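Local atomic coordinates of SusD homolog (Bacteroides thetaiotaomicron, PDB entry 3EHM), a protein that probably binds mucin O-glycans at the cell surface of a gut symbiont, as a helix-rich, SusD-like lipoprotein built on tetratricopeptide repeats. Residues G65-N71 / N268-A274; E78-N82 / P312-K316; Y463-P467 / C483-E487. All blocks are in the same frame, centred on the assembly; numbering follows the deposited sequence.

Three contacts tie together connecting segments of a helix-rich chain. Contact 1 joins two short strands, contact 2 lies about 10 Å from it between centres, and contact 3 lies about 11 Å from contact 2, centre to centre; contacts 1 and 3 are about 15 Å apart. Segments of contacts 1 and 2 alternate along the chain, whereas contact 3 follows both. They touch directly: Asn69 ND2 lies 3.6 Å from Ala79 CB, Trp81 CZ2 3.3 Å from Arg484 O, and Ala274 O 3.5 Å from Met465 CE.

Contact 1 of 3, residues G65-N71 / N268-A274; sequences GYFGNNN and NETRMGA
Phe67 to Asn69 pair with Thr270 to Met272 as a two-stranded antiparallel sheet, a small beta element in this helix-rich SusD-like fold. Its backbone bonds centre on the hydrogen-bonded pair Gly68 and Arg271: Gly68 N gives to Arg271 O (2.9 Å) and Arg271 N returns a bond to Gly68 O. The ladder is prolonged at one end by Gly273 N to Tyr66 O and at the other by Asn70 N to Glu269 O. Close backbone approach is marked at Gly273, where a side chain would run into Gly65 O and Phe67 N.

Among side chains, Phe67 meets Thr270 obliquely, CD2 lying 3.7 Å from CG2, while Arg271 O sits at the ring edge. Leu57 of helix 47-57 touches both residues. Arg271 turns its polar end to the carbonyls of Thr270, Val264 and Lys326.

Water also joins the strands, giving a hydrogen bond to Asn69 OD1 and taking one from Thr270 OG1, which also bonds Ser263. With CG anti to the backbone N (chi1 172°), Asn70 sends ND2 to Asn268 O at 2.8 Å, almost head-on to the carbonyl (C=O...N angle 174°).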
# COMPACT_ATOMS: atom_id res chain seq x y z
N GLY A 65 -3.72 4.48 -9.93
CA GLY A 65 -4.65 3.81 -10.83
C GLY A 65 -5.33 2.53 -10.40
O GLY A 65 -5.85 1.80 -11.25
N TYR A 66 -5.30 2.22 -9.11
CA TYR A 66 -6.01 1.03 -8.62
C TYR A 66 -7.49 1.41 -8.71
O TYR A 66 -8.34 0.60 -9.08
CB TYR A 66 -5.70 0.76 -7.14
CG TYR A 66 -4.56 -0.19 -6.84
CD1 TYR A 66 -4.27 -0.54 -5.52
CD2 TYR A 66 -3.77 -0.73 -7.85
CE1 TYR A 66 -3.24 -1.41 -5.21
CE2 TYR A 66 -2.73 -1.61 -7.55
CZ TYR A 66 -2.47 -1.94 -6.23
OH TYR A 66 -1.45 -2.81 -5.90
N PHE A 67 -7.77 2.67 -8.37
CA PHE A 67 -9.13 3.19 -8.38
C PHE A 67 -9.23 4.50 -9.14
O PHE A 67 -8.22 5.14 -9.43
CB PHE A 67 -9.62 3.46 -6.95
CG PHE A 67 -9.35 2.34 -5.99
CD1 PHE A 67 -8.41 2.50 -4.97
CD2 PHE A 67 -10.01 1.13 -6.11
CE1 PHE A 67 -8.13 1.46 -4.09
CE2 PHE A 67 -9.74 0.08 -5.24
CZ PHE A 67 -8.79 0.24 -4.23
N GLY A 68 -10.46 4.88 -9.45
CA GLY A 68 -10.76 6.12 -10.13
C GLY A 68 -11.89 6.74 -9.33
O GLY A 68 -12.78 6.02 -8.89
N ASN A 69 -11.86 8.06 -9.13
CA ASN A 69 -12.90 8.72 -8.35
C ASN A 69 -14.05 9.29 -9.19
O ASN A 69 -13.81 9.95 -10.21
CB ASN A 69 -12.32 9.89 -7.54
CG ASN A 69 -11.17 9.48 -6.63
OD1 ASN A 69 -11.26 8.49 -5.90
ND2 ASN A 69 -10.09 10.26 -6.66
N ASN A 70 -15.28 9.03 -8.75
CA ASN A 70 -16.46 9.57 -9.43
C ASN A 70 -16.78 10.86 -8.67
O ASN A 70 -17.87 11.03 -8.12
CB ASN A 70 -17.63 8.59 -9.34
CG ASN A 70 -18.94 9.17 -9.86
OD1 ASN A 70 -18.95 10.04 -10.73
ND2 ASN A 70 -20.05 8.66 -9.33
N ASN A 71 -15.81 11.77 -8.64
CA ASN A 71 -15.94 13.04 -7.94
C ASN A 71 -14.61 13.79 -8.03
O ASN A 71 -13.59 13.19 -8.33
CB ASN A 71 -16.28 12.76 -6.46
CG ASN A 71 -16.90 13.95 -5.75
OD1 ASN A 71 -17.51 13.80 -4.69
ND2 ASN A 71 -16.76 15.13 -6.33
N ASN A 268 -20.78 6.08 -3.89
CA ASN A 268 -20.64 5.88 -5.33
C ASN A 268 -19.47 6.69 -5.86
O ASN A 268 -19.56 7.31 -6.93
CB ASN A 268 -21.93 6.28 -6.05
CG ASN A 268 -23.06 5.32 -5.78
OD1 ASN A 268 -24.13 5.72 -5.31
ND2 ASN A 268 -22.83 4.05 -6.08
N GLU A 269 -18.37 6.69 -5.11
CA GLU A 269 -17.20 7.46 -5.48
C GLU A 269 -15.98 6.62 -5.90
O GLU A 269 -15.16 7.09 -6.68
CB GLU A 269 -16.82 8.40 -4.33
CG GLU A 269 -17.95 9.38 -3.97
CD GLU A 269 -17.63 10.28 -2.78
OE1 GLU A 269 -17.05 9.79 -1.79
OE2 GLU A 269 -17.99 11.48 -2.84
N THR A 270 -15.87 5.40 -5.40
CA THR A 270 -14.73 4.57 -5.77
C THR A 270 -15.05 3.55 -6.86
O THR A 270 -15.94 2.72 -6.71
CB THR A 270 -14.15 3.85 -4.55
OG1 THR A 270 -13.61 4.82 -3.65
CG2 THR A 270 -13.03 2.89 -4.96
N ARG A 271 -14.30 3.63 -7.96
CA ARG A 271 -14.49 2.75 -9.10
C ARG A 271 -13.14 2.20 -9.58
O ARG A 271 -12.09 2.56 -9.04
CB ARG A 271 -15.18 3.53 -10.22
CG ARG A 271 -16.57 4.06 -9.85
CD ARG A 271 -17.57 2.92 -9.77
NE ARG A 271 -18.94 3.33 -9.47
CZ ARG A 271 -19.49 3.31 -8.26
NH1 ARG A 271 -18.78 2.90 -7.21
NH2 ARG A 271 -20.76 3.66 -8.09
N MSE A 272 -13.17 1.33 -10.59
CA MSE A 272 -11.95 0.73 -11.14
C MSE A 272 -11.05 1.78 -11.80
O MSE A 272 -11.52 2.58 -12.61
CB MSE A 272 -12.31 -0.35 -12.16
CG MSE A 272 -11.11 -1.07 -12.77
SE MSE A 272 -11.64 -2.37 -14.12
CE MSE A 272 -12.36 -1.14 -15.44
N GLY A 273 -9.77 1.75 -11.45
CA GLY A 273 -8.82 2.70 -12.01
C GLY A 273 -8.32 2.36 -13.40
O GLY A 273 -8.26 1.19 -13.78
N ALA A 274 -7.95 3.39 -14.16
CA ALA A 274 -7.48 3.21 -15.54
C ALA A 274 -6.17 2.44 -15.64
O ALA A 274 -6.03 1.57 -16.49
CB ALA A 274 -7.34 4.56 -16.21
O HOH W 1 -7.67 5.82 -12.06
O HOH W 2 -11.69 5.97 -5.10

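Contact 2 of 3, residues E78-N82 / P312-K316; sequences EANWN and PTNSK
Trp81 and Thr313 set their side chains at about a right angle, and the indole meets the threonine through its pyrrole edge. NE1 donates to Thr313 OG1 over 3.1 Å, with an N-H...O angle of 146°; the hydroxyl oxygen lies 23° out of the ring plane, so the bond is somewhat bent. The methyl of the same threonine accompanies the hydroxyl, CG2 standing 3.6 Å from Trp81 NE1. The first torsion of Thr313 (chi1 -51°) places OG1 beside its own backbone N and CG2 anti to that N, a setting that brings OG1 to the N-H at the ring edge and leaves CG2 above the ring plane, near NE1.

CG2 also approaches the backbone on the other side of the contact, 3.7 Å from Ala79 O. The Asn80 and Thr313 side chains run antiparallel past one another. Within 78-82, the bond from Trp81 N to Glu78 O, 2.9 Å long, closes the turn from which the indole projects.

Tyr63 meets the Trp81 ring edge-to-face, and Ala472 of helix 472-475 touches both Trp81 and Thr313. Asn62 holds the backbone N of Thr313. Plain loop-to-loop packing results, within a helix-rich SusD-like fold: the approach to helix 85-110 meets the loop that follows strand 304-306.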
# COMPACT_ATOMS: atom_id res chain seq x y z
N GLU A 78 -7.22 15.87 -1.00
CA GLU A 78 -6.10 15.07 -1.51
C GLU A 78 -6.35 14.32 -2.82
O GLU A 78 -5.40 13.97 -3.53
CB GLU A 78 -5.63 14.08 -0.44
CG GLU A 78 -6.62 12.97 -0.16
CD GLU A 78 -7.60 13.30 0.94
OE1 GLU A 78 -7.94 14.49 1.13
OE2 GLU A 78 -8.05 12.36 1.63
N ALA A 79 -7.61 14.05 -3.14
CA ALA A 79 -7.91 13.32 -4.38
C ALA A 79 -7.31 14.05 -5.57
O ALA A 79 -6.84 13.44 -6.53
CB ALA A 79 -9.41 13.16 -4.56
N ASN A 80 -7.33 15.38 -5.51
CA ASN A 80 -6.78 16.18 -6.59
C ASN A 80 -5.52 16.92 -6.15
O ASN A 80 -5.21 18.01 -6.64
CB ASN A 80 -7.83 17.13 -7.13
CG ASN A 80 -8.87 16.40 -7.96
OD1 ASN A 80 -8.86 16.46 -9.19
ND2 ASN A 80 -9.76 15.67 -7.29
N TRP A 81 -4.82 16.30 -5.21
CA TRP A 81 -3.55 16.78 -4.70
C TRP A 81 -3.57 18.09 -3.92
O TRP A 81 -2.55 18.76 -3.80
CB TRP A 81 -2.55 16.89 -5.86
CG TRP A 81 -2.45 15.66 -6.73
CD1 TRP A 81 -3.41 14.70 -6.93
CD2 TRP A 81 -1.37 15.32 -7.61
NE1 TRP A 81 -2.99 13.79 -7.88
CE2 TRP A 81 -1.74 14.15 -8.31
CE3 TRP A 81 -0.12 15.89 -7.86
CZ2 TRP A 81 -0.90 13.54 -9.25
CZ3 TRP A 81 0.72 15.29 -8.81
CH2 TRP A 81 0.32 14.13 -9.49
N ASN A 82 -4.73 18.47 -3.39
CA ASN A 82 -4.83 19.69 -2.61
C ASN A 82 -4.73 19.25 -1.15
O ASN A 82 -5.73 18.91 -0.51
CB ASN A 82 -6.16 20.40 -2.87
CG ASN A 82 -6.20 21.80 -2.30
OD1 ASN A 82 -7.14 22.56 -2.55
ND2 ASN A 82 -5.17 22.16 -1.55
N PRO A 312 -7.32 8.46 -13.50
CA PRO A 312 -6.72 8.88 -12.23
C PRO A 312 -6.85 10.38 -12.04
O PRO A 312 -6.81 11.14 -13.01
CB PRO A 312 -5.27 8.43 -12.37
CG PRO A 312 -5.02 8.59 -13.83
CD PRO A 312 -6.28 8.03 -14.45
N THR A 313 -7.00 10.79 -10.78
CA THR A 313 -7.13 12.20 -10.44
C THR A 313 -8.17 12.85 -11.36
O THR A 313 -7.89 13.81 -12.09
CB THR A 313 -5.76 12.91 -10.55
OG1 THR A 313 -4.79 12.16 -9.80
CG2 THR A 313 -5.82 14.32 -9.98
N ASN A 314 -9.39 12.31 -11.30
CA ASN A 314 -10.52 12.76 -12.09
C ASN A 314 -10.75 14.26 -11.91
O ASN A 314 -10.72 14.76 -10.79
CB ASN A 314 -11.78 12.00 -11.66
CG ASN A 314 -12.98 12.27 -12.55
OD1 ASN A 314 -14.06 11.73 -12.32
ND2 ASN A 314 -12.80 13.10 -13.57
N SER A 315 -10.99 14.96 -13.02
CA SER A 315 -11.22 16.40 -12.96
C SER A 315 -12.71 16.72 -13.06
O SER A 315 -13.11 17.87 -12.90
CB SER A 315 -10.46 17.11 -14.08
OG SER A 315 -10.98 16.77 -15.35
N LYS A 316 -13.52 15.70 -13.31
CA LYS A 316 -14.96 15.88 -13.44
C LYS A 316 -15.74 15.74 -12.14
O LYS A 316 -15.33 15.01 -11.23
CB LYS A 316 -15.52 14.88 -14.46
CG LYS A 316 -15.69 15.42 -15.87
CD LYS A 316 -14.38 15.92 -16.47
CE LYS A 316 -14.58 16.35 -17.92
NZ LYS A 316 -15.60 17.43 -18.09

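Contact 3 of 3, residues Y463-P467 / C483-E487; sequences YLMKP and CRVPE
Arg484 reaches across to the backbone of Leu464, and this is the one hydrogen bond between the two segments. NH1 donates to Leu464 O at 2.8 Å, but the N-H...O angle of 129° makes the bond weak despite its short length. The carbonyl oxygen lies at the guanidinium edge, near its plane. NH1 has a stronger partner in Gln529 OE1, so two oxygens share this one nitrogen. An extended chain from CG to NE (chi2 -167°, chi3 -180°) lets the guanidinium span the distance from its own backbone to the opposite loop.

The aliphatic part of the arginine adds van der Waals contacts: Arg484 CD passes 3.6 Å from Leu464 O and 4.2 Å from Lys466 CA. The arginine backbone is met separately by Pro467, whose CB bond points toward the opposite segment and whose CD lies 3.6 Å from Arg484 O.

In the SusD-like fold these are two irregular loops on either side of the short helix 472-475, folded back against each other beside helix 449-459. Tyr456 of that longer helix touches Leu464, Arg484 and Val485 alike. With an alanine here instead of Arg484, Leu464 O and Gln529 OE1 would probably lose their shared donor, and a gap would be likely to open beside Lys466.

The apolar contact is between Leu464 and Val485, whose side chains cross at about a right angle. Leu464 CD1 meets Val485 CG1 at 3.4 Å, methyl against methyl and tighter than usual for two carbons; Trp453 also packs on the valine.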
# COMPACT_ATOMS: atom_id res chain seq x y z
N TYR A 463 4.58 1.88 -14.95
CA TYR A 463 4.25 3.16 -15.56
C TYR A 463 2.76 3.36 -15.31
O TYR A 463 1.98 2.41 -15.36
CB TYR A 463 4.55 3.15 -17.06
CG TYR A 463 6.03 3.09 -17.39
CD1 TYR A 463 6.99 3.59 -16.50
CD2 TYR A 463 6.47 2.55 -18.60
CE1 TYR A 463 8.35 3.56 -16.81
CE2 TYR A 463 7.83 2.52 -18.92
CZ TYR A 463 8.76 3.03 -18.02
OH TYR A 463 10.09 3.00 -18.34
N LEU A 464 2.35 4.60 -15.05
CA LEU A 464 0.96 4.89 -14.74
C LEU A 464 0.26 5.80 -15.73
O LEU A 464 0.90 6.55 -16.47
CB LEU A 464 0.87 5.56 -13.37
CG LEU A 464 1.68 4.95 -12.22
CD1 LEU A 464 1.70 5.92 -11.05
CD2 LEU A 464 1.09 3.62 -11.82
N MSE A 465 -1.06 5.72 -15.74
CA MSE A 465 -1.88 6.59 -16.58
C MSE A 465 -1.66 7.95 -15.92
O MSE A 465 -1.66 8.05 -14.69
CB MSE A 465 -3.36 6.20 -16.47
CG MSE A 465 -3.71 4.85 -17.08
SE MSE A 465 -4.02 4.96 -18.99
CE MSE A 465 -4.69 3.17 -19.31
N LYS A 466 -1.45 8.99 -16.72
CA LYS A 466 -1.21 10.33 -16.19
C LYS A 466 -2.48 10.91 -15.56
O LYS A 466 -3.59 10.56 -15.96
CB LYS A 466 -0.73 11.25 -17.30
CG LYS A 466 -1.78 11.50 -18.36
CD LYS A 466 -1.23 12.26 -19.56
CE LYS A 466 -2.30 12.41 -20.63
NZ LYS A 466 -1.72 12.39 -22.00
N PRO A 467 -2.32 11.81 -14.58
CA PRO A 467 -3.51 12.40 -13.95
C PRO A 467 -4.34 13.18 -14.97
O PRO A 467 -3.80 13.83 -15.85
CB PRO A 467 -2.91 13.28 -12.86
CG PRO A 467 -1.56 13.66 -13.42
CD PRO A 467 -1.08 12.36 -14.00
N CYS A 483 5.84 14.55 -12.27
CA CYS A 483 4.94 13.88 -11.32
C CYS A 483 3.61 13.40 -11.90
O CYS A 483 2.82 14.18 -12.42
CB CYS A 483 4.64 14.79 -10.12
SG CYS A 483 6.02 15.02 -8.96
N ARG A 484 3.38 12.09 -11.79
CA ARG A 484 2.12 11.51 -12.22
C ARG A 484 1.37 11.20 -10.93
O ARG A 484 0.18 10.89 -10.94
CB ARG A 484 2.34 10.25 -13.05
CG ARG A 484 2.91 10.56 -14.43
CD ARG A 484 2.84 9.39 -15.38
NE ARG A 484 3.41 9.77 -16.67
CZ ARG A 484 3.56 8.95 -17.70
NH1 ARG A 484 3.17 7.69 -17.63
NH2 ARG A 484 4.11 9.41 -18.82
N VAL A 485 2.09 11.29 -9.81
CA VAL A 485 1.53 11.07 -8.47
C VAL A 485 2.31 11.94 -7.49
O VAL A 485 3.43 12.34 -7.78
CB VAL A 485 1.68 9.59 -7.99
CG1 VAL A 485 1.17 8.64 -9.05
CG2 VAL A 485 3.14 9.29 -7.64
N PRO A 486 1.72 12.29 -6.33
CA PRO A 486 2.48 13.12 -5.40
C PRO A 486 3.63 12.26 -4.86
O PRO A 486 3.52 11.03 -4.80
CB PRO A 486 1.45 13.45 -4.31
CG PRO A 486 0.13 13.37 -5.04
CD PRO A 486 0.31 12.15 -5.91
N GLU A 487 4.73 12.90 -4.49
CA GLU A 487 5.88 12.16 -3.95
C GLU A 487 5.66 11.85 -2.46
O GLU A 487 6.32 10.98 -1.89
CB GLU A 487 7.17 12.98 -4.10
CG GLU A 487 7.64 13.23 -5.53
CD GLU A 487 8.11 11.97 -6.24
OE1 GLU A 487 8.43 10.97 -5.57
OE2 GLU A 487 8.18 12.00 -7.49